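Local coordinates for protein putative mandelate racemase (Zymomonas mobilis, PDB 2OX4) that binds magnesium and, as a mandelate racemase relative of the enolase superfamily, probably works as a lyase of the dehydratase type, at residues C[144-149]-C[172-177]; C[316-321]-C[339-344]; C[125-130]-C[162-167]. One frame throughout, in Å; residues are numbered along the deposited sequence. Where two conformers were deposited one is given.

Interaction 1. Residues C[144-149]-C[172-177]; sequences KGRKEE and HDRNGS
G145 lies with its backbone against the type I turn that runs from D173 to G176, and its CA is 3.7 Å from the CA of G176. The two backbones meet through C-H...O contacts: R174 CA approaches G145 O at 3.5 Å with an angle of 153° at the hydrogen, and G145 CA approaches D173 O at 3.6 Å. A side chain on G145 would run into R174 O and the N of G176, so the approach depends on glycine; G176, with its positive phi, is equally suited to the last place of the turn. R146 adds the main side-chain contact. The bend at chi2 (-54°) lays its CD 3.3 Å from R174 O, and a second bend at chi3 turns the R146 guanidinium so that R174 CD lies over one face of it, toward the rim. The two arginine side chains cross at about a right angle, and R174 is drawn off by salt bridges to E190 and E197 of helix 189-206.

Behind this first shell, each partner is braced from its own side. E149 OE2 accepts from G145 N at 2.9 Å and from R146 N at 2.8 Å, so one carboxylate oxygen ties down the N-cap residue R146 and the glycine before it. D173 OD2 takes the N-H of S177 at 2.9 Å from above the carboxylate plane and that of N175 weakly, while G176 N closes the turn onto D173 O. R198 of helix 189-206 bonds to G145 O and H172 O, joining both segments. The contact thus packs the start of helix 147-159, where a first-turn glutamate folds back onto two N-H groups, against the loop after strand 164-167, two neighbouring beta-alpha connections at the C-terminal ends of the TIM-barrel strands.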
ATOM      1  N   LYS C 144     -12.772 -30.454 -32.305  1.00 17.75           N
ATOM      2  CA  LYS C 144     -12.497 -29.842 -33.615  1.00 20.95           C
ATOM      3  C   LYS C 144     -11.061 -29.346 -33.764  1.00 24.37           C
ATOM      4  O   LYS C 144     -10.487 -28.769 -32.838  1.00 26.11           O
ATOM      5  CB  LYS C 144     -13.450 -28.679 -33.909  1.00 14.82           C
ATOM      6  CG  LYS C 144     -14.934 -28.974 -33.684  1.00 25.07           C
ATOM      7  CD  LYS C 144     -15.458 -30.017 -34.667  1.00 33.77           C
ATOM      8  CE  LYS C 144     -16.892 -30.398 -34.336  1.00 33.06           C
ATOM      9  NZ  LYS C 144     -17.102 -31.869 -34.418  1.00 45.48           N
ATOM     10  N   GLY C 145     -10.494 -29.549 -34.948  1.00 25.63           N
ATOM     11  CA  GLY C 145      -9.120 -29.139 -35.226  1.00 23.90           C
ATOM     12  C   GLY C 145      -8.992 -28.074 -36.295  1.00 20.52           C
ATOM     13  O   GLY C 145      -8.190 -27.152 -36.167  1.00 24.40           O
ATOM     14  N   ARG C 146      -9.758 -28.202 -37.375  1.00 26.70           N
ATOM     15  CA  ARG C 146      -9.610 -27.286 -38.505  1.00 20.95           C
ATOM     16  C   ARG C 146     -10.421 -26.015 -38.296  1.00 20.19           C
ATOM     17  O   ARG C 146     -11.537 -26.053 -37.773  1.00 19.78           O
ATOM     18  CB  ARG C 146     -10.031 -27.947 -39.828  1.00 28.77           C
ATOM     19  CG  ARG C 146      -9.439 -29.338 -40.107  1.00 37.57           C
ATOM     20  CD  ARG C 146      -7.910 -29.393 -40.028  1.00 53.61           C
ATOM     21  NE  ARG C 146      -7.225 -28.402 -40.862  1.00 60.73           N
ATOM     22  CZ  ARG C 146      -5.911 -28.394 -41.086  1.00 66.30           C
ATOM     23  NH1 ARG C 146      -5.133 -29.327 -40.548  1.00 69.67           N
ATOM     24  NH2 ARG C 146      -5.369 -27.457 -41.852  1.00 52.10           N
ATOM     25  N   LYS C 147      -9.869 -24.894 -38.735  1.00 21.16           N
ATOM     26  CA  LYS C 147     -10.473 -23.596 -38.471  1.00 21.50           C
ATOM     27  C   LYS C 147     -11.893 -23.426 -39.027  1.00 28.15           C
ATOM     28  O   LYS C 147     -12.692 -22.662 -38.477  1.00 26.38           O
ATOM     29  CB  LYS C 147      -9.561 -22.462 -38.931  1.00 22.59           C
ATOM     30  CG  LYS C 147      -9.425 -22.317 -40.433  1.00 23.75           C
ATOM     31  CD  LYS C 147      -8.384 -21.272 -40.782  1.00 22.30           C
ATOM     32  CE  LYS C 147      -8.457 -20.927 -42.252  1.00 39.26           C
ATOM     33  NZ  LYS C 147      -7.121 -20.996 -42.891  1.00 37.20           N
ATOM     34  N   GLU C 148     -12.201 -24.141 -40.111  1.00 24.81           N
ATOM     35  CA  GLU C 148     -13.532 -24.076 -40.729  1.00 24.24           C
ATOM     36  C   GLU C 148     -14.563 -24.777 -39.867  1.00 17.14           C
ATOM     37  O   GLU C 148     -15.743 -24.427 -39.901  1.00 21.24           O
ATOM     38  CB  GLU C 148     -13.524 -24.695 -42.138  1.00 23.19           C
ATOM     39  CG  GLU C 148     -12.731 -23.891 -43.163  1.00 35.79           C
ATOM     40  CD  GLU C 148     -11.241 -24.235 -43.178  1.00 54.68           C
ATOM     41  OE1 GLU C 148     -10.843 -25.250 -42.550  1.00 36.51           O
ATOM     42  OE2 GLU C 148     -10.470 -23.482 -43.820  1.00 39.57           O
ATOM     43  N   GLU C 149     -14.117 -25.763 -39.091  1.00 16.05           N
ATOM     44  CA  GLU C 149     -14.998 -26.478 -38.184  1.00 18.71           C
ATOM     45  C   GLU C 149     -15.469 -25.576 -37.042  1.00 23.44           C
ATOM     46  O   GLU C 149     -16.604 -25.689 -36.586  1.00 23.49           O
ATOM     47  CB  GLU C 149     -14.322 -27.732 -37.638  1.00 23.60           C
ATOM     48  CG  GLU C 149     -13.678 -28.589 -38.722  1.00 24.74           C
ATOM     49  CD  GLU C 149     -13.062 -29.853 -38.168  1.00 37.24           C
ATOM     50  OE1 GLU C 149     -13.569 -30.945 -38.485  1.00 51.28           O
ATOM     51  OE2 GLU C 149     -12.078 -29.758 -37.408  1.00 35.01           O
ATOM     52  N   HIS C 172      -6.751 -27.537 -28.416  1.00 18.02           N
ATOM     53  CA  HIS C 172      -6.549 -28.610 -29.394  1.00 22.33           C
ATOM     54  C   HIS C 172      -5.616 -28.175 -30.501  1.00 13.07           C
ATOM     55  O   HIS C 172      -5.652 -27.026 -30.945  1.00 15.68           O
ATOM     56  CB  HIS C 172      -7.887 -29.077 -29.975  1.00 18.35           C
ATOM     57  CG  HIS C 172      -8.843 -29.559 -28.935  1.00 18.35           C
ATOM     58  ND1 HIS C 172      -9.762 -28.730 -28.333  1.00 20.59           N
ATOM     59  CD2 HIS C 172      -9.000 -30.776 -28.363  1.00 22.29           C
ATOM     60  CE1 HIS C 172     -10.458 -29.418 -27.445  1.00 20.82           C
ATOM     61  NE2 HIS C 172     -10.012 -30.662 -27.441  1.00 27.15           N
ATOM     62  N   ASP C 173      -4.764 -29.105 -30.942  1.00 21.67           N
ATOM     63  CA  ASP C 173      -4.000 -28.888 -32.167  1.00 18.35           C
ATOM     64  C   ASP C 173      -4.900 -28.959 -33.399  1.00 24.95           C
ATOM     65  O   ASP C 173      -6.101 -29.204 -33.277  1.00 16.46           O
ATOM     66  CB  ASP C 173      -2.778 -29.829 -32.265  1.00 23.30           C
ATOM     67  CG  ASP C 173      -3.145 -31.309 -32.452  1.00 25.29           C
ATOM     68  OD1 ASP C 173      -2.256 -32.157 -32.202  1.00 25.15           O
ATOM     69  OD2 ASP C 173      -4.287 -31.647 -32.845  1.00 27.02           O
ATOM     70  N   ARG C 174      -4.317 -28.760 -34.575  1.00 27.26           N
ATOM     71  CA  ARG C 174      -5.081 -28.727 -35.823  1.00 31.13           C
ATOM     72  C   ARG C 174      -5.678 -30.087 -36.256  1.00 24.36           C
ATOM     73  O   ARG C 174      -6.516 -30.134 -37.156  1.00 29.25           O
ATOM     74  CB  ARG C 174      -4.244 -28.105 -36.937  1.00 28.99           C
ATOM     75  CG  ARG C 174      -4.114 -26.583 -36.872  1.00 22.85           C
ATOM     76  CD  ARG C 174      -3.679 -26.057 -38.224  1.00 24.53           C
ATOM     77  NE  ARG C 174      -3.510 -24.603 -38.305  1.00 19.30           N
ATOM     78  CZ  ARG C 174      -2.352 -23.970 -38.126  1.00 22.72           C
ATOM     79  NH1 ARG C 174      -1.261 -24.663 -37.824  1.00 27.88           N
ATOM     80  NH2 ARG C 174      -2.281 -22.648 -38.245  1.00 21.61           N
ATOM     81  N   ASN C 175      -5.274 -31.174 -35.596  1.00 29.19           N
ATOM     82  CA  ASN C 175      -5.971 -32.468 -35.713  1.00 30.86           C
ATOM     83  C   ASN C 175      -7.032 -32.703 -34.638  1.00 32.06           C
ATOM     84  O   ASN C 175      -7.624 -33.784 -34.568  1.00 31.21           O
ATOM     85  CB  ASN C 175      -4.981 -33.646 -35.702  1.00 33.64           C
ATOM     86  CG  ASN C 175      -3.852 -33.482 -36.700  1.00 39.17           C
ATOM     87  OD1 ASN C 175      -2.702 -33.792 -36.395  1.00 52.93           O
ATOM     88  ND2 ASN C 175      -4.171 -32.992 -37.896  1.00 36.37           N
ATOM     89  N   GLY C 176      -7.257 -31.700 -33.790  1.00 23.53           N
ATOM     90  CA  GLY C 176      -8.260 -31.801 -32.733  1.00 19.58           C
ATOM     91  C   GLY C 176      -7.833 -32.627 -31.536  1.00 22.49           C
ATOM     92  O   GLY C 176      -8.679 -33.119 -30.795  1.00 24.40           O
ATOM     93  N   SER C 177      -6.520 -32.770 -31.331  1.00 23.63           N
ATOM     94  CA  SER C 177      -5.972 -33.543 -30.215  0.50 21.34           C
ATOM     95  C   SER C 177      -5.364 -32.635 -29.137  1.00 19.55           C
ATOM     96  O   SER C 177      -4.746 -31.622 -29.464  1.00 19.74           O
ATOM     97  CB  SER C 177      -4.908 -34.513 -30.731  0.50 19.54           C
ATOM     98  OG  SER C 177      -4.403 -35.329 -29.693  0.50  9.66           O
TER

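Interaction 2. Residues C[316-321]-C[339-344]; sequences AHVAGT and CIHEHH
At the magnesium-bearing mouth of the enolase-superfamily barrel, segment 316-321, which follows strand 313-314, runs almost alongside strand 341-344, 9° apart in direction. V318 and E342 carry the contact. V318 N gives a nearly straight bond (172°) to E342 OE1 at 3.2 Å, reaching the oxygen from above the carboxylate plane. The extended E342 chain, CG opposite its own N (chi1 176°), carries the carboxylate from the strand across to this N-H, while OE2 turns to S131 OG and to the K166 ammonium. H317 lies beside E342 and points the same way, its CD2 3.7 Å from OE1; its ND1 is bonded to D290. Replacing E342 by alanine would probably leave the V318 N-H and K166 NZ without their shared carboxylate and open a gap beside the H317 ring.

The two backbones stand too far apart to pair directly, and water fills in. One water donates to A316 O at 2.6 Å and accepts from E342 N at 2.8 Å; another accepts from H344 N at 2.8 Å and lies within reach of V318 O. Van der Waals contacts with two histidine rings flank the bond: V318 CG2 meets H341 CE1 at 3.9 Å, crossing at about a right angle, and A319 CB meets H344 CD2 at 3.8 Å. H341 is itself held by E332 and E325. With the side chain of H317 about 4 Å from the magnesium ion and paired with D290, the arrangement is consistent with the His-Asp dyad and eighth-strand glutamate of the mandelate racemase active site.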
ATOM      1  N   ALA C 316     -23.684 -17.799 -14.058  1.00 10.70           N
ATOM      2  CA  ALA C 316     -23.480 -19.061 -13.362  1.00 10.81           C
ATOM      3  C   ALA C 316     -22.705 -20.000 -14.283  1.00  8.68           C
ATOM      4  O   ALA C 316     -22.995 -20.091 -15.477  1.00  9.53           O
ATOM      5  CB  ALA C 316     -24.792 -19.686 -12.949  1.00 14.06           C
ATOM      6  N   HIS C 317     -21.717 -20.684 -13.730  1.00 12.25           N
ATOM      7  CA  HIS C 317     -21.127 -21.816 -14.433  1.00  9.96           C
ATOM      8  C   HIS C 317     -22.105 -22.974 -14.396  1.00 10.73           C
ATOM      9  O   HIS C 317     -22.561 -23.379 -13.319  1.00 12.68           O
ATOM     10  CB  HIS C 317     -19.811 -22.234 -13.794  1.00 10.33           C
ATOM     11  CG  HIS C 317     -19.233 -23.479 -14.383  1.00 11.63           C
ATOM     12  ND1 HIS C 317     -19.387 -24.717 -13.794  1.00 13.17           N
ATOM     13  CD2 HIS C 317     -18.507 -23.682 -15.508  1.00 13.79           C
ATOM     14  CE1 HIS C 317     -18.782 -25.629 -14.535  1.00 17.63           C
ATOM     15  NE2 HIS C 317     -18.241 -25.027 -15.579  1.00 14.77           N
ATOM     16  N   VAL C 318     -22.430 -23.500 -15.574  1.00 11.74           N
ATOM     17  CA  VAL C 318     -23.404 -24.590 -15.667  1.00 13.66           C
ATOM     18  C   VAL C 318     -22.845 -25.682 -16.566  1.00 18.26           C
ATOM     19  O   VAL C 318     -22.617 -25.457 -17.760  1.00 18.83           O
ATOM     20  CB  VAL C 318     -24.763 -24.102 -16.241  1.00 15.88           C
ATOM     21  CG1 VAL C 318     -25.787 -25.244 -16.224  1.00 26.75           C
ATOM     22  CG2 VAL C 318     -25.292 -22.928 -15.427  1.00 14.66           C
ATOM     23  N   ALA C 319     -22.617 -26.858 -15.988  1.00 15.02           N
ATOM     24  CA  ALA C 319     -21.951 -27.954 -16.709  1.00 21.03           C
ATOM     25  C   ALA C 319     -22.191 -29.293 -16.046  1.00 29.46           C
ATOM     26  O   ALA C 319     -21.241 -30.031 -15.757  1.00 30.20           O
ATOM     27  CB  ALA C 319     -20.443 -27.692 -16.853  1.00 20.03           C
ATOM     28  N   GLY C 320     -23.461 -29.605 -15.800  1.00 21.22           N
ATOM     29  CA  GLY C 320     -23.851 -30.961 -15.408  1.00 23.36           C
ATOM     30  C   GLY C 320     -25.247 -31.285 -15.906  1.00 17.44           C
ATOM     31  O   GLY C 320     -25.600 -30.951 -17.044  1.00 18.00           O
ATOM     32  N   THR C 321     -26.047 -31.910 -15.044  1.00 15.39           N
ATOM     33  CA  THR C 321     -27.370 -32.399 -15.434  1.00 15.88           C
ATOM     34  C   THR C 321     -28.412 -31.295 -15.438  1.00 13.70           C
ATOM     35  O   THR C 321     -28.118 -30.122 -15.126  1.00 13.22           O
ATOM     36  CB  THR C 321     -27.894 -33.523 -14.504  1.00 12.27           C
ATOM     37  OG1 THR C 321     -28.443 -32.949 -13.308  1.00 14.57           O
ATOM     38  CG2 THR C 321     -26.817 -34.543 -14.159  1.00 14.42           C
ATOM     39  N   CYS C 339     -25.269 -11.286 -16.197  1.00  8.64           N
ATOM     40  CA  CYS C 339     -24.644 -11.004 -17.496  1.00 11.72           C
ATOM     41  C   CYS C 339     -25.307 -11.827 -18.629  1.00 13.06           C
ATOM     42  O   CYS C 339     -25.919 -11.271 -19.554  1.00 12.37           O
ATOM     43  CB  CYS C 339     -23.137 -11.323 -17.440  1.00 11.49           C
ATOM     44  SG  CYS C 339     -22.309 -11.101 -19.025  1.00 17.28           S
ATOM     45  N   ILE C 340     -25.191 -13.146 -18.532  1.00 10.52           N
ATOM     46  CA  ILE C 340     -25.553 -14.065 -19.632  1.00  9.31           C
ATOM     47  C   ILE C 340     -25.574 -15.486 -19.060  1.00 13.20           C
ATOM     48  O   ILE C 340     -24.960 -15.749 -18.014  1.00 10.16           O
ATOM     49  CB  ILE C 340     -24.577 -13.928 -20.836  1.00  8.16           C
ATOM     50  CG1 ILE C 340     -25.160 -14.581 -22.100  1.00  9.14           C
ATOM     51  CG2 ILE C 340     -23.158 -14.424 -20.483  1.00 12.07           C
ATOM     52  CD1 ILE C 340     -24.370 -14.270 -23.364  1.00 13.23           C
ATOM     53  N   HIS C 341     -26.320 -16.385 -19.696  1.00  9.68           N
ATOM     54  CA  HIS C 341     -26.420 -17.772 -19.228  1.00  9.50           C
ATOM     55  C   HIS C 341     -25.639 -18.735 -20.138  1.00  9.54           C
ATOM     56  O   HIS C 341     -25.728 -18.664 -21.364  1.00 12.95           O
ATOM     57  CB  HIS C 341     -27.891 -18.209 -19.127  1.00 11.24           C
ATOM     58  CG  HIS C 341     -28.057 -19.635 -18.695  1.00 13.95           C
ATOM     59  ND1 HIS C 341     -28.202 -19.998 -17.374  1.00 13.63           N
ATOM     60  CD2 HIS C 341     -28.064 -20.789 -19.406  1.00  9.98           C
ATOM     61  CE1 HIS C 341     -28.302 -21.312 -17.289  1.00 14.09           C
ATOM     62  NE2 HIS C 341     -28.221 -21.818 -18.508  1.00 11.37           N
ATOM     63  N   GLU C 342     -24.872 -19.629 -19.525  1.00 10.38           N
ATOM     64  CA  GLU C 342     -24.091 -20.619 -20.251  1.00 11.61           C
ATOM     65  C   GLU C 342     -24.955 -21.835 -20.549  1.00 14.16           C
ATOM     66  O   GLU C 342     -25.475 -22.485 -19.627  1.00 13.68           O
ATOM     67  CB  GLU C 342     -22.906 -21.076 -19.406  1.00 13.58           C
ATOM     68  CG  GLU C 342     -22.109 -22.173 -20.083  1.00 11.67           C
ATOM     69  CD  GLU C 342     -20.870 -22.588 -19.311  1.00 23.01           C
ATOM     70  OE1 GLU C 342     -20.821 -22.419 -18.067  1.00 16.44           O
ATOM     71  OE2 GLU C 342     -19.944 -23.102 -19.966  1.00 14.74           O
ATOM     72  N   HIS C 343     -25.090 -22.166 -21.831  1.00 15.14           N
ATOM     73  CA  HIS C 343     -25.784 -23.404 -22.179  1.00 14.86           C
ATOM     74  C   HIS C 343     -24.818 -24.390 -22.816  1.00 16.78           C
ATOM     75  O   HIS C 343     -24.362 -24.188 -23.946  1.00 14.69           O
ATOM     76  CB  HIS C 343     -27.006 -23.141 -23.071  1.00 11.59           C
ATOM     77  CG  HIS C 343     -27.854 -24.357 -23.287  1.00 15.81           C
ATOM     78  ND1 HIS C 343     -28.401 -25.077 -22.244  1.00 22.57           N
ATOM     79  CD2 HIS C 343     -28.233 -24.991 -24.424  1.00 18.47           C
ATOM     80  CE1 HIS C 343     -29.088 -26.099 -22.731  1.00 23.01           C
ATOM     81  NE2 HIS C 343     -28.989 -26.077 -24.047  1.00 13.17           N
ATOM     82  N   HIS C 344     -24.488 -25.436 -22.052  1.00 21.52           N
ATOM     83  CA  HIS C 344     -23.361 -26.307 -22.362  1.00 23.84           C
ATOM     84  C   HIS C 344     -23.786 -27.338 -23.384  1.00 25.69           C
ATOM     85  O   HIS C 344     -24.919 -27.846 -23.340  1.00 29.23           O
ATOM     86  CB  HIS C 344     -22.840 -26.999 -21.100  1.00 23.06           C
ATOM     87  CG  HIS C 344     -21.429 -27.488 -21.216  1.00 32.48           C
ATOM     88  ND1 HIS C 344     -21.067 -28.539 -22.033  1.00 35.62           N
ATOM     89  CD2 HIS C 344     -20.292 -27.084 -20.597  1.00 26.97           C
ATOM     90  CE1 HIS C 344     -19.769 -28.757 -21.920  1.00 41.61           C
ATOM     91  NE2 HIS C 344     -19.274 -27.889 -21.055  1.00 45.53           N
TER
HETATM   92  O   HOH W   1     -25.196 -19.717 -16.755  1.00 16.42           O
HETATM   93  O   HOH W   2     -25.385 -25.578 -19.405  1.00 24.93           O

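Interaction 3. Residues C[125-130]-C[162-167]; sequences DLRVYA and YDAVKV
Y129 meets A164 and K166 where strands 126-130 and 164-167 run parallel, the first two strands of the TIM barrel, joined through helix 147-159 in a beta-alpha-beta crossover. The backbone register is set by A130, whose N donates to A164 O and whose O accepts from K166 N at 2.9 Å.

The Y129 side chain can be traced outward along the second strand. CB lies against A164 O and the A164 methyl, CB to CB 3.6 Å. The ring then takes the crowded position between its own backbone N and carbonyl carbon (chi1 72°), which carries it past K166: CD1 and then CE1 pass K166 CB, the latter at 3.4 Å. CZ lies near K166 CD, and at the tip OH accepts a bond from K166 NZ at 3.0 Å. The hydroxyl also bonds to Q315; the ammonium also pairs with E342 and the magnesium ligand E241, and the tyrosine is likely to share in orienting this lysine beside the metal.

At the other end of the contact R127, stretched from CG to NE, grips D163 side-on. NE donates to D163 OD1 at 2.8 Å (162°), in the guanidinium plane and on the syn side of the carboxylate, while NH2 reaches the backbone O of D163 at 3.1 Å from above the carbonyl plane. The guanidinium and carboxylate planes stand 87° apart, and D211 is a second acidic partner of NH2. Close by, A164 N is buried without a partner. Y162 packs along the flank of the first strand: V128 CG1 touches its ring edge at CE1, 3.7 Å away, and A130 CB sits over one face, 4.1 Å from the ring centroid, in a CH-pi contact.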
ATOM      1  N   ASP C 125     -36.784 -12.892 -19.106  1.00 13.46           N
ATOM      2  CA  ASP C 125     -36.048 -14.048 -19.622  1.00 10.61           C
ATOM      3  C   ASP C 125     -34.540 -13.780 -19.557  1.00 13.85           C
ATOM      4  O   ASP C 125     -34.122 -12.701 -19.134  1.00 13.88           O
ATOM      5  CB  ASP C 125     -36.516 -14.444 -21.044  1.00 13.11           C
ATOM      6  CG  ASP C 125     -36.090 -13.445 -22.122  1.00 22.72           C
ATOM      7  OD1 ASP C 125     -36.209 -13.785 -23.323  1.00 20.14           O
ATOM      8  OD2 ASP C 125     -35.648 -12.322 -21.798  1.00 19.02           O
ATOM      9  N   LEU C 126     -33.738 -14.757 -19.978  1.00 10.18           N
ATOM     10  CA  LEU C 126     -32.282 -14.686 -19.836  1.00 10.89           C
ATOM     11  C   LEU C 126     -31.613 -14.894 -21.191  1.00 11.78           C
ATOM     12  O   LEU C 126     -31.895 -15.873 -21.878  1.00 13.51           O
ATOM     13  CB  LEU C 126     -31.794 -15.778 -18.873  1.00 11.60           C
ATOM     14  CG  LEU C 126     -32.416 -15.924 -17.477  1.00 16.19           C
ATOM     15  CD1 LEU C 126     -31.888 -17.195 -16.830  1.00 19.44           C
ATOM     16  CD2 LEU C 126     -32.111 -14.742 -16.592  1.00 22.22           C
ATOM     17  N   ARG C 127     -30.715 -13.981 -21.548  1.00 12.14           N
ATOM     18  CA  ARG C 127     -29.807 -14.183 -22.673  1.00  9.89           C
ATOM     19  C   ARG C 127     -28.931 -15.415 -22.454  1.00 11.13           C
ATOM     20  O   ARG C 127     -28.474 -15.666 -21.341  1.00 10.95           O
ATOM     21  CB  ARG C 127     -28.932 -12.952 -22.865  1.00 12.28           C
ATOM     22  CG  ARG C 127     -28.082 -13.014 -24.108  1.00 12.25           C
ATOM     23  CD  ARG C 127     -27.159 -11.812 -24.232  1.00 12.68           C
ATOM     24  NE  ARG C 127     -26.445 -11.852 -25.502  1.00 13.96           N
ATOM     25  CZ  ARG C 127     -25.308 -11.207 -25.758  1.00 17.65           C
ATOM     26  NH1 ARG C 127     -24.731 -10.444 -24.831  1.00 13.69           N
ATOM     27  NH2 ARG C 127     -24.741 -11.329 -26.952  1.00 11.96           N
ATOM     28  N   VAL C 128     -28.711 -16.185 -23.518  1.00 11.24           N
ATOM     29  CA  VAL C 128     -27.958 -17.436 -23.431  1.00 12.43           C
ATOM     30  C   VAL C 128     -26.831 -17.454 -24.462  1.00 15.23           C
ATOM     31  O   VAL C 128     -26.986 -16.932 -25.568  1.00 13.77           O
ATOM     32  CB  VAL C 128     -28.875 -18.678 -23.666  1.00 10.34           C
ATOM     33  CG1 VAL C 128     -28.106 -19.952 -23.442  1.00 12.64           C
ATOM     34  CG2 VAL C 128     -30.103 -18.648 -22.743  1.00 14.62           C
ATOM     35  N   TYR C 129     -25.692 -18.044 -24.098  1.00 13.26           N
ATOM     36  CA  TYR C 129     -24.669 -18.379 -25.083  1.00 12.14           C
ATOM     37  C   TYR C 129     -24.493 -19.878 -25.285  1.00 10.76           C
ATOM     38  O   TYR C 129     -24.699 -20.675 -24.363  1.00 11.05           O
ATOM     39  CB  TYR C 129     -23.325 -17.669 -24.793  1.00 13.87           C
ATOM     40  CG  TYR C 129     -22.485 -18.149 -23.608  1.00 11.44           C
ATOM     41  CD1 TYR C 129     -21.644 -19.264 -23.708  1.00 14.61           C
ATOM     42  CD2 TYR C 129     -22.472 -17.430 -22.414  1.00 13.42           C
ATOM     43  CE1 TYR C 129     -20.861 -19.683 -22.628  1.00  9.27           C
ATOM     44  CE2 TYR C 129     -21.681 -17.830 -21.343  1.00  9.85           C
ATOM     45  CZ  TYR C 129     -20.866 -18.937 -21.459  1.00 12.83           C
ATOM     46  OH  TYR C 129     -20.088 -19.307 -20.389  1.00  9.76           O
ATOM     47  N   ALA C 130     -24.141 -20.252 -26.511  1.00 12.88           N
ATOM     48  CA  ALA C 130     -23.837 -21.626 -26.851  1.00 12.73           C
ATOM     49  C   ALA C 130     -22.394 -21.954 -26.474  1.00 12.67           C
ATOM     50  O   ALA C 130     -21.465 -21.375 -27.039  1.00 13.71           O
ATOM     51  CB  ALA C 130     -24.045 -21.829 -28.361  1.00 11.55           C
ATOM     52  N   TYR C 162     -28.961 -18.276 -31.170  1.00 14.86           N
ATOM     53  CA  TYR C 162     -27.982 -17.734 -30.204  1.00 17.67           C
ATOM     54  C   TYR C 162     -27.269 -16.510 -30.788  1.00 17.98           C
ATOM     55  O   TYR C 162     -26.903 -16.496 -31.964  1.00 17.34           O
ATOM     56  CB  TYR C 162     -26.953 -18.793 -29.792  1.00 13.69           C
ATOM     57  CG  TYR C 162     -27.537 -19.986 -29.068  1.00 16.95           C
ATOM     58  CD1 TYR C 162     -27.716 -19.971 -27.681  1.00 19.71           C
ATOM     59  CD2 TYR C 162     -27.921 -21.132 -29.770  1.00 12.27           C
ATOM     60  CE1 TYR C 162     -28.264 -21.056 -27.019  1.00 24.47           C
ATOM     61  CE2 TYR C 162     -28.462 -22.227 -29.116  1.00 14.75           C
ATOM     62  CZ  TYR C 162     -28.630 -22.184 -27.744  1.00 25.98           C
ATOM     63  OH  TYR C 162     -29.169 -23.260 -27.099  1.00 18.10           O
ATOM     64  N   ASP C 163     -27.093 -15.476 -29.971  1.00 14.59           N
ATOM     65  CA  ASP C 163     -26.328 -14.303 -30.386  1.00  9.54           C
ATOM     66  C   ASP C 163     -25.014 -14.173 -29.601  1.00 14.58           C
ATOM     67  O   ASP C 163     -24.429 -13.088 -29.516  1.00 14.64           O
ATOM     68  CB  ASP C 163     -27.167 -13.018 -30.300  1.00 11.56           C
ATOM     69  CG  ASP C 163     -27.538 -12.615 -28.863  1.00 24.04           C
ATOM     70  OD1 ASP C 163     -27.095 -13.242 -27.881  1.00 17.36           O
ATOM     71  OD2 ASP C 163     -28.293 -11.634 -28.720  1.00 24.18           O
ATOM     72  N   ALA C 164     -24.579 -15.293 -29.036  1.00 12.09           N
ATOM     73  CA  ALA C 164     -23.283 -15.393 -28.373  1.00 10.93           C
ATOM     74  C   ALA C 164     -22.836 -16.844 -28.347  1.00  9.13           C
ATOM     75  O   ALA C 164     -23.659 -17.774 -28.224  1.00 11.87           O
ATOM     76  CB  ALA C 164     -23.372 -14.833 -26.947  1.00 12.69           C
ATOM     77  N   VAL C 165     -21.522 -17.038 -28.451  1.00  8.54           N
ATOM     78  CA  VAL C 165     -20.915 -18.357 -28.378  1.00 11.02           C
ATOM     79  C   VAL C 165     -19.658 -18.312 -27.509  1.00  8.51           C
ATOM     80  O   VAL C 165     -19.033 -17.254 -27.367  1.00 13.31           O
ATOM     81  CB  VAL C 165     -20.511 -18.876 -29.794  1.00 14.23           C
ATOM     82  CG1 VAL C 165     -21.751 -19.042 -30.691  1.00  9.34           C
ATOM     83  CG2 VAL C 165     -19.494 -17.940 -30.444  1.00 12.77           C
ATOM     84  N   LYS C 166     -19.285 -19.461 -26.949  1.00 13.75           N
ATOM     85  CA  LYS C 166     -18.001 -19.579 -26.262  1.00 12.77           C
ATOM     86  C   LYS C 166     -17.169 -20.726 -26.809  1.00 15.38           C
ATOM     87  O   LYS C 166     -17.679 -21.814 -27.057  1.00 14.31           O
ATOM     88  CB  LYS C 166     -18.188 -19.751 -24.754  1.00 11.53           C
ATOM     89  CG  LYS C 166     -16.857 -19.800 -23.969  1.00  9.59           C
ATOM     90  CD  LYS C 166     -17.104 -19.795 -22.456  1.00  9.65           C
ATOM     91  CE  LYS C 166     -17.279 -21.196 -21.887  1.00 15.56           C
ATOM     92  NZ  LYS C 166     -17.679 -21.082 -20.439  1.00 15.77           N
ATOM     93  N   VAL C 167     -15.876 -20.479 -26.973  1.00 14.22           N
ATOM     94  CA  VAL C 167     -14.993 -21.470 -27.568  1.00 14.44           C
ATOM     95  C   VAL C 167     -13.621 -21.438 -26.882  1.00 15.97           C
ATOM     96  O   VAL C 167     -13.122 -20.361 -26.520  1.00 15.38           O
ATOM     97  CB  VAL C 167     -14.889 -21.245 -29.092  1.00 15.20           C
ATOM     98  CG1 VAL C 167     -14.368 -19.841 -29.420  1.00 15.33           C
ATOM     99  CG2 VAL C 167     -14.075 -22.337 -29.757  1.00 29.59           C
TER
HETATM  100  O   HOH W   3     -28.595 -15.761 -27.300  1.00 16.32           O

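In the fold
Interactions 2 and 3 are buried and share the barrel wall: strand 341-344 is the neighbour of strand 126-131, bonded to it through H341 with R127 and Y129, and their centres lie 10 Å apart. Interaction 3 is the more tightly built, with direct strand pairing, a salt bridge and a ring face, whereas interaction 2 relies on one backbone-to-carboxylate bond and bridging water. Both reach the metal site, the one through K166, the other through H317. The centre of interaction 1 lies 22 to 24 Å from theirs; partly at the surface, it rests on backbone C-H...O contacts and paired glycines. It ties the helix start within interaction 3's crossover to the loop after its second strand.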